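Local coordinates for protein colicin-D (Escherichia coli, PDB 5ZNM) that kills Escherichia coli and closely related bacteria by blocking protein synthesis, its C-terminal domain being a tRNase and its central domain lying ahead of it, at residues E325-L328 / D332-E335; K297-A302 / R314-K319; A47-N52 / P230-H235. One frame throughout, in Å; residues are numbered along the deposited sequence.

Contact 1: E325-L328 / D332-E335; sequences EEHL and DTVE
Thr-333 meets His-327 with both branches of its side chain, one bonded to the backbone of the helix and the other laid over the imidazole. The chain comes to this point through Asp-332, whose backbone N is held by Asp-330 OD1 in the short turn that follows helix 314-329. At Thr-333 the side chain is directed back at the helix. With chi1 at -67°, OG1 lies beside the backbone N and CG2 anti to it, and the two gamma atoms divide the work. OG1 donates to His-327 O over 2.7 Å; the approach is bent, at 146° to the C=O, and tilted 24° out of the carbonyl plane. The same OG1 is hydrogen-bonded to Asn-350 ND2, leaving the hydroxyl gripped on two fronts. CG2 sits over one face of the His-327 ring, 4.1 Å from the centroid, in a CH-pi contact displaced toward NE2: CG2 to NE2 is 3.7 Å. OG1 hovers above the same face nearer the rim, 3.9 Å from ND1. NE2 is hydrogen-bonded to Tyr-348 O, which fixes the turn of the ring, while Asn-355 and Val-357 of strand 355-359 also touch the imidazole. From Thr-333 on the backbone is extended. Val-334 pairs through its backbone with Phe-349, and Glu-335 follows it along the strand, resting its side chain on Tyr-348. The arrangement is that of a tight helix-to-strand connection in an alpha+beta domain: a threonine just before the edge strand 334-335 donates to a carbonyl in the last turn of the preceding helix, tying that helix to the four-stranded antiparallel sheet of the C-terminal tRNase domain.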
ATOM      1  N   GLU A 325     -11.369 -13.216 -35.402  1.00 14.57           N
ATOM      2  CA  GLU A 325     -12.102 -11.965 -35.203  1.00 19.15           C
ATOM      3  C   GLU A 325     -12.953 -11.606 -36.420  1.00 21.10           C
ATOM      4  O   GLU A 325     -14.076 -11.114 -36.264  1.00 15.84           O
ATOM      5  CB  GLU A 325     -11.140 -10.822 -34.866  1.00 17.96           C
ATOM      6  CG  GLU A 325     -10.668 -10.859 -33.422  1.00 25.35           C
ATOM      7  CD  GLU A 325     -11.766 -10.458 -32.442  1.00 38.41           C
ATOM      8  OE1 GLU A 325     -12.329  -9.353 -32.579  1.00 44.57           O
ATOM      9  OE2 GLU A 325     -12.082 -11.261 -31.544  1.00 38.88           O
ATOM     10  N   GLU A 326     -12.432 -11.823 -37.639  1.00 16.04           N
ATOM     11  CA  GLU A 326     -13.225 -11.542 -38.842  1.00 19.60           C
ATOM     12  C   GLU A 326     -14.477 -12.417 -38.902  1.00 21.87           C
ATOM     13  O   GLU A 326     -15.557 -11.953 -39.306  1.00 16.22           O
ATOM     14  CB  GLU A 326     -12.375 -11.746 -40.107  1.00 20.17           C
ATOM     15  CG  GLU A 326     -11.275 -10.670 -40.305  1.00 22.61           C
ATOM     16  CD  GLU A 326     -10.341 -10.947 -41.494  1.00 32.58           C
ATOM     17  OE1 GLU A 326     -10.645 -11.840 -42.319  1.00 26.92           O
ATOM     18  OE2 GLU A 326      -9.285 -10.274 -41.590  1.00 30.15           O
ATOM     19  N   HIS A 327     -14.343 -13.693 -38.524  1.00 18.47           N
ATOM     20  CA  HIS A 327     -15.492 -14.590 -38.440  1.00 17.94           C
ATOM     21  C   HIS A 327     -16.512 -14.076 -37.427  1.00 18.24           C
ATOM     22  O   HIS A 327     -17.713 -14.001 -37.715  1.00 19.83           O
ATOM     23  CB  HIS A 327     -15.013 -16.002 -38.056  1.00 14.35           C
ATOM     24  CG  HIS A 327     -16.112 -16.946 -37.678  1.00 17.44           C
ATOM     25  ND1 HIS A 327     -16.765 -17.736 -38.602  1.00 16.54           N
ATOM     26  CD2 HIS A 327     -16.647 -17.257 -36.472  1.00 19.36           C
ATOM     27  CE1 HIS A 327     -17.661 -18.483 -37.982  1.00 21.91           C
ATOM     28  NE2 HIS A 327     -17.612 -18.212 -36.691  1.00 18.80           N
ATOM     29  N   LEU A 328     -16.048 -13.704 -36.233  1.00 16.04           N
ATOM     30  CA  LEU A 328     -16.983 -13.252 -35.206  1.00 18.13           C
ATOM     31  C   LEU A 328     -17.614 -11.911 -35.536  1.00 23.07           C
ATOM     32  O   LEU A 328     -18.695 -11.610 -35.019  1.00 25.90           O
ATOM     33  CB  LEU A 328     -16.288 -13.161 -33.855  1.00 19.90           C
ATOM     34  CG  LEU A 328     -15.844 -14.491 -33.240  1.00 24.92           C
ATOM     35  CD1 LEU A 328     -15.008 -14.188 -32.005  1.00 22.44           C
ATOM     36  CD2 LEU A 328     -17.046 -15.386 -32.889  1.00 21.58           C
ATOM     37  N   ASP A 332     -23.125 -12.074 -41.053  1.00 17.95           N
ATOM     38  CA  ASP A 332     -23.902 -13.301 -41.177  1.00 19.10           C
ATOM     39  C   ASP A 332     -23.492 -14.381 -40.188  1.00 20.41           C
ATOM     40  O   ASP A 332     -24.126 -15.438 -40.170  1.00 19.40           O
ATOM     41  CB  ASP A 332     -23.820 -13.885 -42.589  1.00 23.97           C
ATOM     42  CG  ASP A 332     -24.227 -12.894 -43.651  1.00 31.96           C
ATOM     43  OD1 ASP A 332     -25.215 -12.175 -43.438  1.00 40.47           O
ATOM     44  OD2 ASP A 332     -23.540 -12.828 -44.684  1.00 37.70           O
ATOM     45  N   THR A 333     -22.480 -14.155 -39.355  1.00 21.33           N
ATOM     46  CA  THR A 333     -22.164 -15.133 -38.315  1.00 17.96           C
ATOM     47  C   THR A 333     -23.168 -14.992 -37.185  1.00 20.36           C
ATOM     48  O   THR A 333     -23.449 -13.879 -36.738  1.00 24.04           O
ATOM     49  CB  THR A 333     -20.747 -14.939 -37.783  1.00 19.57           C
ATOM     50  OG1 THR A 333     -19.800 -15.254 -38.807  1.00 19.03           O
ATOM     51  CG2 THR A 333     -20.499 -15.836 -36.568  1.00 18.61           C
ATOM     52  N   VAL A 334     -23.701 -16.121 -36.716  1.00 18.86           N
ATOM     53  CA  VAL A 334     -24.775 -16.136 -35.733  1.00 18.40           C
ATOM     54  C   VAL A 334     -24.410 -17.091 -34.607  1.00 22.87           C
ATOM     55  O   VAL A 334     -23.671 -18.063 -34.808  1.00 17.63           O
ATOM     56  CB  VAL A 334     -26.116 -16.565 -36.368  1.00 26.58           C
ATOM     57  CG1 VAL A 334     -26.567 -15.541 -37.417  1.00 24.31           C
ATOM     58  CG2 VAL A 334     -25.984 -17.985 -36.980  1.00 27.62           C
ATOM     59  N   GLU A 335     -24.950 -16.819 -33.416  1.00 19.56           N
ATOM     60  CA  GLU A 335     -24.851 -17.786 -32.333  1.00 15.60           C
ATOM     61  C   GLU A 335     -25.744 -18.977 -32.657  1.00 19.81           C
ATOM     62  O   GLU A 335     -26.919 -18.807 -32.998  1.00 17.79           O
ATOM     63  CB  GLU A 335     -25.275 -17.164 -31.003  1.00 18.42           C
ATOM     64  CG  GLU A 335     -25.172 -18.151 -29.849  1.00 19.29           C
ATOM     65  CD  GLU A 335     -25.718 -17.601 -28.549  1.00 27.79           C
ATOM     66  OE1 GLU A 335     -26.005 -16.388 -28.493  1.00 28.12           O
ATOM     67  OE2 GLU A 335     -25.865 -18.385 -27.587  1.00 28.03           O
TER

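Contact 2: K297-A302 / R314-K319; sequences KKYKHA and RETLTK. With SO4 (sulfate ion), chain E; SO4 (sulfate ion), chain C.
Tyr-299 and Leu-317 have the nearest CA atoms of the two segments, 7.3 Å apart. Residues 299-302 form a short 3-10 segment, in which Ala-302 N bonds to Tyr-299 O, whereas 314-319 is the first part of helix 314-329. Tyr-299 spans the gap: with CG anti to the backbone N (chi1 -173°) its ring is carried onto the helix. CD1 packs against Leu-317 CD2 at 3.8 Å, and at the far end OH lies 3.3 Å from Thr-316 CB, the side chains of Tyr-299 and Thr-316 crossing at about a right angle. Ala-302 CB lies over one face of the ring, toward the rim. The hydroxyl is hydrogen-bonded to Asp-309 O, and Thr-316 OG1 to Lys-311 O. On the helix, Arg-314 O accepts from Thr-318 N and Thr-318 OG1, which reach it from opposite faces of its plane. Away from the helix, lysines hold two sulfates, probably from the crystallisation liquor. Lys-297 NZ lies 2.6 Å from O4 of one (chain E), and Lys-298 NZ is 2.8 Å from O3 of that ion; Lys-300 NZ makes a weak bond to the second (chain C). The chemistry thus divides into a mostly apolar contact on the helix, whose two hydroxyls are satisfied by loop carbonyls, and a basic surface turned outward, possibly a place where a tRNase could receive backbone phosphates.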
ATOM      1  N   LYS A 297      -1.957 -23.749 -29.708  1.00 17.52           N
ATOM      2  CA  LYS A 297      -2.576 -25.073 -29.562  1.00 19.36           C
ATOM      3  C   LYS A 297      -3.540 -25.393 -30.696  1.00 17.06           C
ATOM      4  O   LYS A 297      -3.666 -26.554 -31.102  1.00 18.67           O
ATOM      5  CB  LYS A 297      -3.342 -25.159 -28.239  1.00 25.30           C
ATOM      6  CG  LYS A 297      -2.619 -25.852 -27.113  1.00 40.47           C
ATOM      7  CD  LYS A 297      -3.618 -26.444 -26.125  1.00 44.90           C
ATOM      8  CE  LYS A 297      -4.305 -25.362 -25.329  1.00 44.78           C
ATOM      9  NZ  LYS A 297      -5.092 -25.883 -24.167  1.00 45.97           N
ATOM     10  N   LYS A 298      -4.297 -24.402 -31.167  1.00 19.00           N
ATOM     11  CA  LYS A 298      -5.364 -24.664 -32.124  1.00 18.18           C
ATOM     12  C   LYS A 298      -5.010 -24.236 -33.546  1.00 16.12           C
ATOM     13  O   LYS A 298      -5.884 -24.235 -34.427  1.00 16.22           O
ATOM     14  CB  LYS A 298      -6.651 -23.978 -31.662  1.00 15.11           C
ATOM     15  CG  LYS A 298      -7.106 -24.390 -30.245  1.00 14.08           C
ATOM     16  CD  LYS A 298      -7.337 -25.908 -30.155  1.00 18.45           C
ATOM     17  CE  LYS A 298      -7.863 -26.351 -28.789  1.00 20.11           C
ATOM     18  NZ  LYS A 298      -8.116 -27.849 -28.748  1.00 22.91           N
ATOM     19  N   TYR A 299      -3.750 -23.878 -33.793  1.00 14.76           N
ATOM     20  CA  TYR A 299      -3.344 -23.423 -35.117  1.00 18.24           C
ATOM     21  C   TYR A 299      -3.515 -24.510 -36.171  1.00 24.54           C
ATOM     22  O   TYR A 299      -3.588 -24.197 -37.366  1.00 15.66           O
ATOM     23  CB  TYR A 299      -1.895 -22.936 -35.077  1.00 19.97           C
ATOM     24  CG  TYR A 299      -1.467 -22.285 -36.367  1.00 14.75           C
ATOM     25  CD1 TYR A 299      -1.836 -20.982 -36.650  1.00 14.45           C
ATOM     26  CD2 TYR A 299      -0.716 -22.979 -37.312  1.00 20.29           C
ATOM     27  CE1 TYR A 299      -1.468 -20.376 -37.832  1.00 13.90           C
ATOM     28  CE2 TYR A 299      -0.344 -22.384 -38.512  1.00 15.69           C
ATOM     29  CZ  TYR A 299      -0.726 -21.077 -38.758  1.00 13.30           C
ATOM     30  OH  TYR A 299      -0.366 -20.453 -39.924  1.00 16.85           O
ATOM     31  N   LYS A 300      -3.605 -25.774 -35.747  1.00 19.24           N
ATOM     32  CA  LYS A 300      -3.904 -26.871 -36.655  1.00 17.32           C
ATOM     33  C   LYS A 300      -5.178 -26.633 -37.459  1.00 17.54           C
ATOM     34  O   LYS A 300      -5.330 -27.199 -38.547  1.00 18.30           O
ATOM     35  CB  LYS A 300      -4.034 -28.171 -35.847  1.00 23.88           C
ATOM     36  CG  LYS A 300      -5.134 -28.113 -34.794  1.00 25.16           C
ATOM     37  CD  LYS A 300      -5.260 -29.427 -33.990  1.00 29.15           C
ATOM     38  CE  LYS A 300      -6.221 -29.258 -32.797  1.00 32.50           C
ATOM     39  NZ  LYS A 300      -6.278 -30.482 -31.937  1.00 38.84           N
ATOM     40  N   HIS A 301      -6.099 -25.821 -36.952  1.00 18.55           N
ATOM     41  CA  HIS A 301      -7.336 -25.506 -37.653  1.00 17.63           C
ATOM     42  C   HIS A 301      -7.247 -24.265 -38.536  1.00 20.05           C
ATOM     43  O   HIS A 301      -8.255 -23.908 -39.157  1.00 18.99           O
ATOM     44  CB  HIS A 301      -8.479 -25.306 -36.649  1.00 17.96           C
ATOM     45  CG  HIS A 301      -8.753 -26.507 -35.795  1.00 21.81           C
ATOM     46  ND1 HIS A 301      -9.186 -27.706 -36.323  1.00 26.53           N
ATOM     47  CD2 HIS A 301      -8.656 -26.696 -34.458  1.00 21.80           C
ATOM     48  CE1 HIS A 301      -9.350 -28.580 -35.346  1.00 27.55           C
ATOM     49  NE2 HIS A 301      -9.028 -27.996 -34.207  1.00 22.53           N
ATOM     50  N   ALA A 302      -6.091 -23.605 -38.624  1.00 16.12           N
ATOM     51  CA  ALA A 302      -6.054 -22.305 -39.311  1.00 16.19           C
ATOM     52  C   ALA A 302      -6.356 -22.436 -40.802  1.00 17.17           C
ATOM     53  O   ALA A 302      -6.847 -21.481 -41.421  1.00 16.00           O
ATOM     54  CB  ALA A 302      -4.696 -21.624 -39.106  1.00 15.45           C
ATOM     55  N   ARG A 314       4.861 -15.337 -34.629  1.00 21.95           N
ATOM     56  CA  ARG A 314       3.994 -14.228 -34.242  1.00 17.37           C
ATOM     57  C   ARG A 314       3.084 -13.835 -35.391  1.00 18.26           C
ATOM     58  O   ARG A 314       1.885 -13.596 -35.204  1.00 20.40           O
ATOM     59  CB  ARG A 314       4.811 -13.012 -33.798  1.00 20.09           C
ATOM     60  CG  ARG A 314       3.933 -11.777 -33.550  1.00 19.55           C
ATOM     61  CD  ARG A 314       4.574 -10.778 -32.571  1.00 23.76           C
ATOM     62  NE  ARG A 314       4.855 -11.369 -31.266  1.00 26.45           N
ATOM     63  CZ  ARG A 314       3.983 -11.451 -30.258  1.00 27.12           C
ATOM     64  NH1 ARG A 314       2.739 -10.997 -30.382  1.00 25.28           N
ATOM     65  NH2 ARG A 314       4.349 -12.018 -29.120  1.00 27.83           N
ATOM     66  N   GLU A 315       3.657 -13.757 -36.584  1.00 17.27           N
ATOM     67  CA  GLU A 315       2.929 -13.367 -37.780  1.00 15.09           C
ATOM     68  C   GLU A 315       1.765 -14.316 -38.076  1.00 13.25           C
ATOM     69  O   GLU A 315       0.637 -13.876 -38.327  1.00 14.80           O
ATOM     70  CB  GLU A 315       3.939 -13.332 -38.923  1.00 28.65           C
ATOM     71  CG  GLU A 315       3.448 -12.946 -40.239  1.00 35.68           C
ATOM     72  CD  GLU A 315       4.597 -12.854 -41.239  1.00 40.39           C
ATOM     73  OE1 GLU A 315       5.335 -11.853 -41.184  1.00 31.21           O
ATOM     74  OE2 GLU A 315       4.772 -13.791 -42.045  1.00 39.65           O
ATOM     75  N   THR A 316       2.005 -15.624 -38.038  1.00 18.07           N
ATOM     76  CA  THR A 316       0.924 -16.523 -38.429  1.00 16.73           C
ATOM     77  C   THR A 316      -0.100 -16.702 -37.312  1.00 17.93           C
ATOM     78  O   THR A 316      -1.297 -16.852 -37.596  1.00 15.88           O
ATOM     79  CB  THR A 316       1.482 -17.880 -38.881  1.00 15.83           C
ATOM     80  OG1 THR A 316       2.158 -18.535 -37.790  1.00 18.13           O
ATOM     81  CG2 THR A 316       2.460 -17.683 -40.016  1.00 15.05           C
ATOM     82  N   LEU A 317       0.331 -16.662 -36.048  1.00 16.04           N
ATOM     83  CA  LEU A 317      -0.645 -16.680 -34.960  1.00 15.95           C
ATOM     84  C   LEU A 317      -1.491 -15.418 -34.954  1.00 18.71           C
ATOM     85  O   LEU A 317      -2.663 -15.475 -34.576  1.00 15.06           O
ATOM     86  CB  LEU A 317       0.037 -16.857 -33.596  1.00 17.03           C
ATOM     87  CG  LEU A 317       0.824 -18.154 -33.372  1.00 21.78           C
ATOM     88  CD1 LEU A 317       1.283 -18.256 -31.910  1.00 20.46           C
ATOM     89  CD2 LEU A 317       0.013 -19.381 -33.781  1.00 20.31           C
ATOM     90  N   THR A 318      -0.915 -14.273 -35.361  1.00 15.21           N
ATOM     91  CA  THR A 318      -1.713 -13.060 -35.517  1.00 16.95           C
ATOM     92  C   THR A 318      -2.700 -13.194 -36.675  1.00 14.62           C
ATOM     93  O   THR A 318      -3.846 -12.738 -36.571  1.00 14.12           O
ATOM     94  CB  THR A 318      -0.792 -11.842 -35.691  1.00 18.08           C
ATOM     95  OG1 THR A 318       0.054 -11.721 -34.531  1.00 18.74           O
ATOM     96  CG2 THR A 318      -1.599 -10.552 -35.851  1.00 17.07           C
ATOM     97  N   LYS A 319      -2.291 -13.840 -37.776  1.00 12.58           N
ATOM     98  CA  LYS A 319      -3.245 -14.145 -38.851  1.00 14.80           C
ATOM     99  C   LYS A 319      -4.441 -14.932 -38.321  1.00 12.63           C
ATOM    100  O   LYS A 319      -5.598 -14.617 -38.632  1.00 15.23           O
ATOM    101  CB  LYS A 319      -2.565 -14.953 -39.966  1.00 15.09           C
ATOM    102  CG  LYS A 319      -1.677 -14.180 -40.923  1.00 15.31           C
ATOM    103  CD  LYS A 319      -1.376 -15.087 -42.156  1.00 19.80           C
ATOM    104  CE  LYS A 319      -0.368 -14.424 -43.093  1.00 21.83           C
ATOM    105  NZ  LYS A 319      -0.073 -15.321 -44.243  1.00 17.84           N
TER
HETATM  106  S   SO4 E 703      -7.937 -27.591 -24.770  1.00 48.94           S
HETATM  107  O1  SO4 E 703      -7.969 -26.153 -25.009  1.00 33.19           O
HETATM  108  O2  SO4 E 703      -8.880 -27.878 -23.689  1.00 57.03           O
HETATM  109  O3  SO4 E 703      -8.307 -28.313 -25.990  1.00 39.02           O
HETATM  110  O4  SO4 E 703      -6.598 -28.015 -24.362  1.00 48.47           O
HETATM  111  S   SO4 C 701      -5.060 -33.740 -30.751  1.00 51.65           S
HETATM  112  O1  SO4 C 701      -6.207 -32.959 -30.291  1.00 57.57           O
HETATM  113  O2  SO4 C 701      -5.532 -34.714 -31.719  1.00 54.73           O
HETATM  114  O3  SO4 C 701      -4.066 -32.854 -31.346  1.00 50.85           O
HETATM  115  O4  SO4 C 701      -4.426 -34.449 -29.647  1.00 57.52           O

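Contact 3: A47-N52 / P230-H235; sequences ALVLNN and PVTPVH
Strand 49-51, one of the two outermost strands within this chain of a mixed four-stranded sheet, directs Val-49 and Asn-51 from one of its faces onto Thr-232 in the irregular segment 230-235. Val-49 and Thr-232 carry the nearest CA pair, 7.2 Å apart, and their side chains meet tip to tip, CG1 against CG2 at 3.6 Å. Asn-51 comes from the opposite direction to Thr-232, and its carboxamide oxygen OD1 accepts a short hydrogen bond of 2.5 Å from Thr-232 OG1. The donor stands at 130° to the C=O and is tilted 21° from the amide plane. With chi1 at -56°, Thr-232 has OG1 beside its backbone N and CG2 anti to that atom, which gives the hydroxyl to Asn-51 and the methyl to the valine. In the central domain of the colicin, strand 49-51 runs parallel to 207-212, with Leu-50 pairing through its backbone with Leu-210 and Asn-212, while segment 230-235 runs beside strand 49-51, with helix 32-42 next to it. Met-42 of that helix touches both Val-49 and Thr-232. Asn-212 ND2 is also hydrogen-bonded to Thr-232 OG1, and Gln-216 OE1 takes the backbone N of Thr-232.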
ATOM      1  N   ALA A  47     -10.362   2.121 -21.684  1.00 27.49           N
ATOM      2  CA  ALA A  47      -9.359   3.020 -21.128  1.00 29.64           C
ATOM      3  C   ALA A  47      -8.393   2.259 -20.229  1.00 30.44           C
ATOM      4  O   ALA A  47      -8.796   1.401 -19.440  1.00 32.71           O
ATOM      5  CB  ALA A  47     -10.026   4.145 -20.336  1.00 30.64           C
ATOM      6  N   LEU A  48      -7.107   2.566 -20.371  1.00 22.40           N
ATOM      7  CA  LEU A  48      -6.067   2.129 -19.447  1.00 21.86           C
ATOM      8  C   LEU A  48      -5.510   3.373 -18.780  1.00 21.30           C
ATOM      9  O   LEU A  48      -5.053   4.290 -19.471  1.00 22.12           O
ATOM     10  CB  LEU A  48      -4.946   1.388 -20.169  1.00 25.05           C
ATOM     11  CG  LEU A  48      -5.167  -0.041 -20.646  1.00 27.08           C
ATOM     12  CD1 LEU A  48      -3.990  -0.409 -21.533  1.00 23.82           C
ATOM     13  CD2 LEU A  48      -5.261  -0.984 -19.447  1.00 23.72           C
ATOM     14  N   VAL A  49      -5.545   3.410 -17.451  1.00 18.76           N
ATOM     15  CA  VAL A  49      -5.138   4.596 -16.709  1.00 19.14           C
ATOM     16  C   VAL A  49      -3.962   4.256 -15.802  1.00 20.72           C
ATOM     17  O   VAL A  49      -3.992   3.253 -15.070  1.00 19.58           O
ATOM     18  CB  VAL A  49      -6.302   5.177 -15.885  1.00 20.23           C
ATOM     19  CG1 VAL A  49      -5.872   6.483 -15.172  1.00 20.14           C
ATOM     20  CG2 VAL A  49      -7.520   5.382 -16.769  1.00 20.23           C
ATOM     21  N   LEU A  50      -2.930   5.093 -15.871  1.00 18.93           N
ATOM     22  CA  LEU A  50      -1.868   5.188 -14.881  1.00 15.83           C
ATOM     23  C   LEU A  50      -2.197   6.306 -13.899  1.00 24.73           C
ATOM     24  O   LEU A  50      -2.578   7.407 -14.310  1.00 22.99           O
ATOM     25  CB  LEU A  50      -0.527   5.494 -15.551  1.00 20.26           C
ATOM     26  CG  LEU A  50       0.101   4.428 -16.432  1.00 21.65           C
ATOM     27  CD1 LEU A  50       1.111   5.052 -17.387  1.00 19.80           C
ATOM     28  CD2 LEU A  50       0.752   3.380 -15.526  1.00 18.28           C
ATOM     29  N   ASN A  51      -2.040   6.039 -12.611  1.00 17.21           N
ATOM     30  CA  ASN A  51      -2.162   7.084 -11.609  1.00 15.71           C
ATOM     31  C   ASN A  51      -0.772   7.572 -11.228  1.00 17.46           C
ATOM     32  O   ASN A  51       0.169   6.780 -11.151  1.00 22.48           O
ATOM     33  CB  ASN A  51      -2.910   6.577 -10.375  1.00 19.58           C
ATOM     34  CG  ASN A  51      -4.379   6.354 -10.644  1.00 28.54           C
ATOM     35  OD1 ASN A  51      -4.951   6.959 -11.561  1.00 29.29           O
ATOM     36  ND2 ASN A  51      -5.009   5.489  -9.839  1.00 25.24           N
ATOM     37  N   ASN A  52      -0.632   8.879 -10.987  1.00 15.28           N
ATOM     38  CA  ASN A  52       0.651   9.399 -10.533  1.00 18.65           C
ATOM     39  C   ASN A  52       0.786   9.363  -9.005  1.00 19.01           C
ATOM     40  O   ASN A  52       1.379  10.259  -8.411  1.00 26.90           O
ATOM     41  CB  ASN A  52       0.891  10.809 -11.082  1.00 18.85           C
ATOM     42  CG  ASN A  52       1.449  10.800 -12.508  1.00 22.01           C
ATOM     43  OD1 ASN A  52       1.727  11.854 -13.094  1.00 27.29           O
ATOM     44  ND2 ASN A  52       1.619   9.617 -13.064  1.00 15.41           N
ATOM     45  N   PRO A 230     -10.122  14.445 -10.954  1.00 15.69           N
ATOM     46  CA  PRO A 230     -10.552  13.214 -11.633  1.00 19.57           C
ATOM     47  C   PRO A 230     -10.396  12.035 -10.696  1.00 17.03           C
ATOM     48  O   PRO A 230      -9.478  11.982  -9.875  1.00 16.83           O
ATOM     49  CB  PRO A 230      -9.594  13.102 -12.829  1.00 20.24           C
ATOM     50  CG  PRO A 230      -8.946  14.453 -12.953  1.00 22.26           C
ATOM     51  CD  PRO A 230      -8.901  14.994 -11.558  1.00 16.88           C
ATOM     52  N   VAL A 231     -11.299  11.076 -10.827  1.00 16.60           N
ATOM     53  CA  VAL A 231     -11.277   9.883  -9.989  1.00 16.79           C
ATOM     54  C   VAL A 231     -11.054   8.690 -10.908  1.00 22.29           C
ATOM     55  O   VAL A 231     -11.886   8.394 -11.776  1.00 24.37           O
ATOM     56  CB  VAL A 231     -12.554   9.746  -9.154  1.00 21.10           C
ATOM     57  CG1 VAL A 231     -12.593   8.391  -8.453  1.00 18.86           C
ATOM     58  CG2 VAL A 231     -12.574  10.858  -8.087  1.00 21.71           C
ATOM     59  N   THR A 232      -9.909   8.049 -10.764  1.00 20.93           N
ATOM     60  CA  THR A 232      -9.621   6.855 -11.554  1.00 24.17           C
ATOM     61  C   THR A 232     -10.487   5.694 -11.071  1.00 21.56           C
ATOM     62  O   THR A 232     -10.597   5.478  -9.853  1.00 18.41           O
ATOM     63  CB  THR A 232      -8.143   6.498 -11.431  1.00 21.06           C
ATOM     64  OG1 THR A 232      -7.351   7.626 -11.815  1.00 23.33           O
ATOM     65  CG2 THR A 232      -7.798   5.303 -12.324  1.00 26.06           C
ATOM     66  N   PRO A 233     -11.146   4.956 -11.970  1.00 22.02           N
ATOM     67  CA  PRO A 233     -11.936   3.799 -11.523  1.00 24.81           C
ATOM     68  C   PRO A 233     -11.042   2.804 -10.807  1.00 21.15           C
ATOM     69  O   PRO A 233      -9.938   2.508 -11.257  1.00 24.00           O
ATOM     70  CB  PRO A 233     -12.501   3.226 -12.829  1.00 26.35           C
ATOM     71  CG  PRO A 233     -12.559   4.424 -13.741  1.00 24.37           C
ATOM     72  CD  PRO A 233     -11.343   5.234 -13.402  1.00 19.67           C
ATOM     73  N   VAL A 234     -11.514   2.308  -9.677  1.00 20.22           N
ATOM     74  CA  VAL A 234     -10.716   1.463  -8.807  1.00 27.13           C
ATOM     75  C   VAL A 234     -11.055   0.011  -9.095  1.00 30.01           C
ATOM     76  O   VAL A 234     -12.205  -0.322  -9.404  1.00 28.90           O
ATOM     77  CB  VAL A 234     -10.949   1.828  -7.330  1.00 33.68           C
ATOM     78  CG1 VAL A 234     -10.245   0.850  -6.402  1.00 32.20           C
ATOM     79  CG2 VAL A 234     -10.441   3.241  -7.087  1.00 32.75           C
ATOM     80  N   HIS A 235     -10.042  -0.846  -9.037  1.00 26.33           N
ATOM     81  CA  HIS A 235     -10.254  -2.253  -9.304  1.00 37.01           C
ATOM     82  C   HIS A 235     -11.238  -2.849  -8.312  1.00 43.20           C
ATOM     83  O   HIS A 235     -11.088  -2.704  -7.094  1.00 39.49           O
ATOM     84  CB  HIS A 235      -8.943  -3.031  -9.259  1.00 41.29           C
ATOM     85  CG  HIS A 235      -9.129  -4.502  -9.465  1.00 40.59           C
ATOM     86  ND1 HIS A 235      -9.633  -5.029 -10.635  1.00 42.82           N
ATOM     87  CD2 HIS A 235      -8.930  -5.553  -8.635  1.00 39.98           C
ATOM     88  CE1 HIS A 235      -9.714  -6.342 -10.527  1.00 44.48           C
ATOM     89  NE2 HIS A 235      -9.291  -6.686  -9.324  1.00 42.67           N
TER

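In the fold
Contacts 1 and 2 share helix 314-329 in the C-terminal tRNase domain: contact 2 fastens its first turns to the 3-10 segment before it, and contact 1 joins its far end to the strand that follows. Their centres are 18 Å apart, with nearest atoms about 6 Å apart. Contact 3 belongs to the central domain, its centre 33 Å from that of contact 1 and 34 Å from that of contact 2, with contact 2 on the opposite side of the chain's centre. The two bound sulfates lie at contact 2, whereas a glycerol lies about 4 Å from the side chain of Thr-333 in contact 1 and a glycerol bonds Asn-52 in contact 3, both probably from the crystallisation liquor.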